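Fibrinogen-binding protein (Staphylococcus aureus subsp. aureus, PDB 4H6H) probably inhibits the host complement system, helping the bacterium to evade innate immunity. Local coordinates at residues K17-E22 with S66-K71. Residues are numbered along the deposited sequence; the frame is centred on the assembly and turned at random.
Sequences KRIAEE and SMADAK
I19 and M67 form the apolar centre of this helix-helix contact: CD1 of I19 lies 3.7 Å from CB of M67, and their side chains run across each other at roughly a right angle. CD1 comes closer still to SD of M67, but that approach is too short for its exact value to be trusted. The extended M67 chain reaches past I19, so that its SD also comes within 4.0 Å of CB of A20. The other branch of I19, CG2, rests 4.2 Å from CB of A68, where the backbones come nearest, with CA atoms of I19 and A68 6.3 Å apart.

One turn further along, E22 and K71 meet at the partly exposed margin. K71 sets off with CG opposite its own N (chi1 170°) and stays straight as far as CE, 3.6 Å from CB of E22; a bend at chi4 then turns NZ. The ion pair is long, OE1 of E22 to NZ of K71 being 3.8 Å. R18 holds the same carboxylate more closely, NH1 to OE1 of E22 at 3.1 Å, completing a salt-bridge network.

The contact joins N-terminal helix 12-27, probably the dynamic, functionally important helix of SCIN proteins, to C-terminal helix 64-85, the segment axes inclined at 33°. I19 also touches F64, L23 packs on M67 and K71, and M67 touches A58 and L59 of helix 42-61, the third helix here.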
ATOM      1  N   LYS A  17      13.919   4.782   7.323  1.00 62.47           N
ATOM      2  CA  LYS A  17      12.914   5.083   8.338  1.00 59.94           C
ATOM      3  C   LYS A  17      11.670   5.746   7.728  1.00 55.69           C
ATOM      4  O   LYS A  17      10.546   5.495   8.170  1.00 58.52           O
ATOM      5  CB  LYS A  17      13.501   5.965   9.446  1.00 60.31           C
ATOM      6  CG  LYS A  17      14.334   5.212  10.477  1.00 66.17           C
ATOM      7  CD  LYS A  17      13.439   4.376  11.406  1.00 67.82           C
ATOM      8  CE  LYS A  17      14.202   3.787  12.601  1.00 72.57           C
ATOM      9  NZ  LYS A  17      15.102   2.651  12.254  1.00 76.82           N
ATOM     10  N   ARG A  18      11.878   6.559   6.693  1.00 58.51           N
ATOM     11  CA  ARG A  18      10.800   7.335   6.069  1.00 57.66           C
ATOM     12  C   ARG A  18       9.772   6.508   5.272  1.00 54.14           C
ATOM     13  O   ARG A  18       8.580   6.625   5.534  1.00 55.45           O
ATOM     14  CB  ARG A  18      11.358   8.490   5.218  1.00 56.12           C
ATOM     15  CG  ARG A  18      10.282   9.443   4.682  1.00 55.83           C
ATOM     16  CD  ARG A  18      10.811  10.429   3.638  1.00 52.33           C
ATOM     17  NE  ARG A  18      11.441   9.763   2.498  1.00 53.49           N
ATOM     18  CZ  ARG A  18      10.805   9.352   1.398  1.00 56.12           C
ATOM     19  NH1 ARG A  18       9.498   9.521   1.261  1.00 50.98           N
ATOM     20  NH2 ARG A  18      11.481   8.768   0.414  1.00 60.82           N
ATOM     21  N   ILE A  19      10.200   5.688   4.308  1.00 49.33           N
ATOM     22  CA  ILE A  19       9.208   4.913   3.567  1.00 54.43           C
ATOM     23  C   ILE A  19       8.571   3.881   4.464  1.00 51.14           C
ATOM     24  O   ILE A  19       7.398   3.569   4.282  1.00 52.85           O
ATOM     25  CB  ILE A  19       9.735   4.217   2.287  1.00 51.49           C
ATOM     26  CG1 ILE A  19      11.227   3.964   2.387  1.00 56.95           C
ATOM     27  CG2 ILE A  19       9.398   5.022   1.052  1.00 49.97           C
ATOM     28  CD1 ILE A  19      11.573   2.757   3.231  1.00 58.88           C
ATOM     29  N   ALA A  20       9.330   3.349   5.425  1.00 50.96           N
ATOM     30  CA  ALA A  20       8.767   2.329   6.306  1.00 48.16           C
ATOM     31  C   ALA A  20       7.585   2.928   7.042  1.00 49.97           C
ATOM     32  O   ALA A  20       6.518   2.317   7.129  1.00 50.79           O
ATOM     33  CB  ALA A  20       9.793   1.798   7.279  1.00 46.50           C
ATOM     34  N   GLU A  21       7.765   4.138   7.550  1.00 51.67           N
ATOM     35  CA  GLU A  21       6.688   4.818   8.240  1.00 53.40           C
ATOM     36  C   GLU A  21       5.534   5.071   7.304  1.00 47.32           C
ATOM     37  O   GLU A  21       4.390   4.785   7.633  1.00 50.56           O
ATOM     38  CB  GLU A  21       7.157   6.146   8.821  1.00 56.48           C
ATOM     39  CG  GLU A  21       6.381   6.534  10.058  1.00 64.62           C
ATOM     40  CD  GLU A  21       6.525   5.484  11.154  1.00 80.93           C
ATOM     41  OE1 GLU A  21       7.663   5.306  11.646  1.00 92.84           O
ATOM     42  OE2 GLU A  21       5.513   4.826  11.508  1.00 68.56           O
ATOM     43  N   GLU A  22       5.845   5.619   6.136  1.00 46.56           N
ATOM     44  CA  GLU A  22       4.824   5.998   5.167  1.00 47.27           C
ATOM     45  C   GLU A  22       4.105   4.770   4.601  1.00 47.22           C
ATOM     46  O   GLU A  22       2.920   4.822   4.301  1.00 44.41           O
ATOM     47  CB  GLU A  22       5.436   6.834   4.038  1.00 47.29           C
ATOM     48  CG  GLU A  22       6.056   8.136   4.530  1.00 51.84           C
ATOM     49  CD  GLU A  22       6.793   8.912   3.440  1.00 61.41           C
ATOM     50  OE1 GLU A  22       6.733   8.487   2.264  1.00 55.76           O
ATOM     51  OE2 GLU A  22       7.424   9.953   3.761  1.00 56.85           O
ATOM     52  N   SER A  66      11.877  -1.804  -2.625  1.00 60.97           N
ATOM     53  CA  SER A  66      10.662  -2.604  -2.496  1.00 54.26           C
ATOM     54  C   SER A  66       9.580  -1.838  -1.746  1.00 48.57           C
ATOM     55  O   SER A  66       8.420  -1.808  -2.145  1.00 40.12           O
ATOM     56  CB  SER A  66      10.969  -3.902  -1.764  1.00 54.58           C
ATOM     57  OG  SER A  66      11.733  -4.772  -2.576  1.00 64.29           O
ATOM     58  N   MET A  67       9.971  -1.227  -0.643  1.00 46.34           N
ATOM     59  CA  MET A  67       9.045  -0.419   0.118  1.00 46.79           C
ATOM     60  C   MET A  67       8.458   0.733  -0.703  1.00 51.85           C
ATOM     61  O   MET A  67       7.256   0.995  -0.622  1.00 45.80           O
ATOM     62  CB  MET A  67       9.736   0.114   1.361  1.00 54.46           C
ATOM     63  CG  MET A  67      10.207  -0.970   2.314  1.00 50.93           C
ATOM     64  SD  MET A  67      10.501  -0.227   3.915  1.00 60.14           S
ATOM     65  CE  MET A  67      10.970  -1.617   4.900  1.00 72.90           C
ATOM     66  N   ALA A  68       9.295   1.411  -1.495  1.00 48.08           N
ATOM     67  CA  ALA A  68       8.842   2.565  -2.255  1.00 40.96           C
ATOM     68  C   ALA A  68       7.919   2.158  -3.388  1.00 40.69           C
ATOM     69  O   ALA A  68       6.997   2.898  -3.722  1.00 42.83           O
ATOM     70  CB  ALA A  68      10.028   3.345  -2.786  1.00 49.70           C
ATOM     71  N   ASP A  69       8.174   0.997  -3.984  1.00 40.63           N
ATOM     72  CA  ASP A  69       7.296   0.443  -5.016  1.00 41.39           C
ATOM     73  C   ASP A  69       5.915   0.091  -4.453  1.00 49.29           C
ATOM     74  O   ASP A  69       4.885   0.435  -5.040  1.00 47.01           O
ATOM     75  CB  ASP A  69       7.904  -0.825  -5.633  1.00 47.60           C
ATOM     76  CG  ASP A  69       9.112  -0.538  -6.544  1.00 63.20           C
ATOM     77  OD1 ASP A  69       9.178   0.548  -7.192  1.00 47.65           O
ATOM     78  OD2 ASP A  69       9.985  -1.433  -6.627  1.00 68.38           O
ATOM     79  N   ALA A  70       5.910  -0.613  -3.322  1.00 37.01           N
ATOM     80  CA  ALA A  70       4.682  -1.040  -2.683  1.00 42.12           C
ATOM     81  C   ALA A  70       3.858   0.159  -2.270  1.00 41.26           C
ATOM     82  O   ALA A  70       2.633   0.152  -2.395  1.00 44.89           O
ATOM     83  CB  ALA A  70       4.980  -1.944  -1.469  1.00 45.06           C
ATOM     84  N   LYS A  71       4.523   1.197  -1.782  1.00 42.65           N
ATOM     85  CA  LYS A  71       3.804   2.396  -1.374  1.00 45.23           C
ATOM     86  C   LYS A  71       3.067   3.022  -2.562  1.00 47.57           C
ATOM     87  O   LYS A  71       1.920   3.457  -2.432  1.00 53.03           O
ATOM     88  CB  LYS A  71       4.747   3.383  -0.687  1.00 39.59           C
ATOM     89  CG  LYS A  71       4.166   4.762  -0.423  1.00 46.53           C
ATOM     90  CD  LYS A  71       5.215   5.634   0.268  1.00 53.47           C
ATOM     91  CE  LYS A  71       4.749   7.081   0.471  1.00 63.50           C
ATOM     92  NZ  LYS A  71       4.522   7.820  -0.811  1.00 54.50           N
TER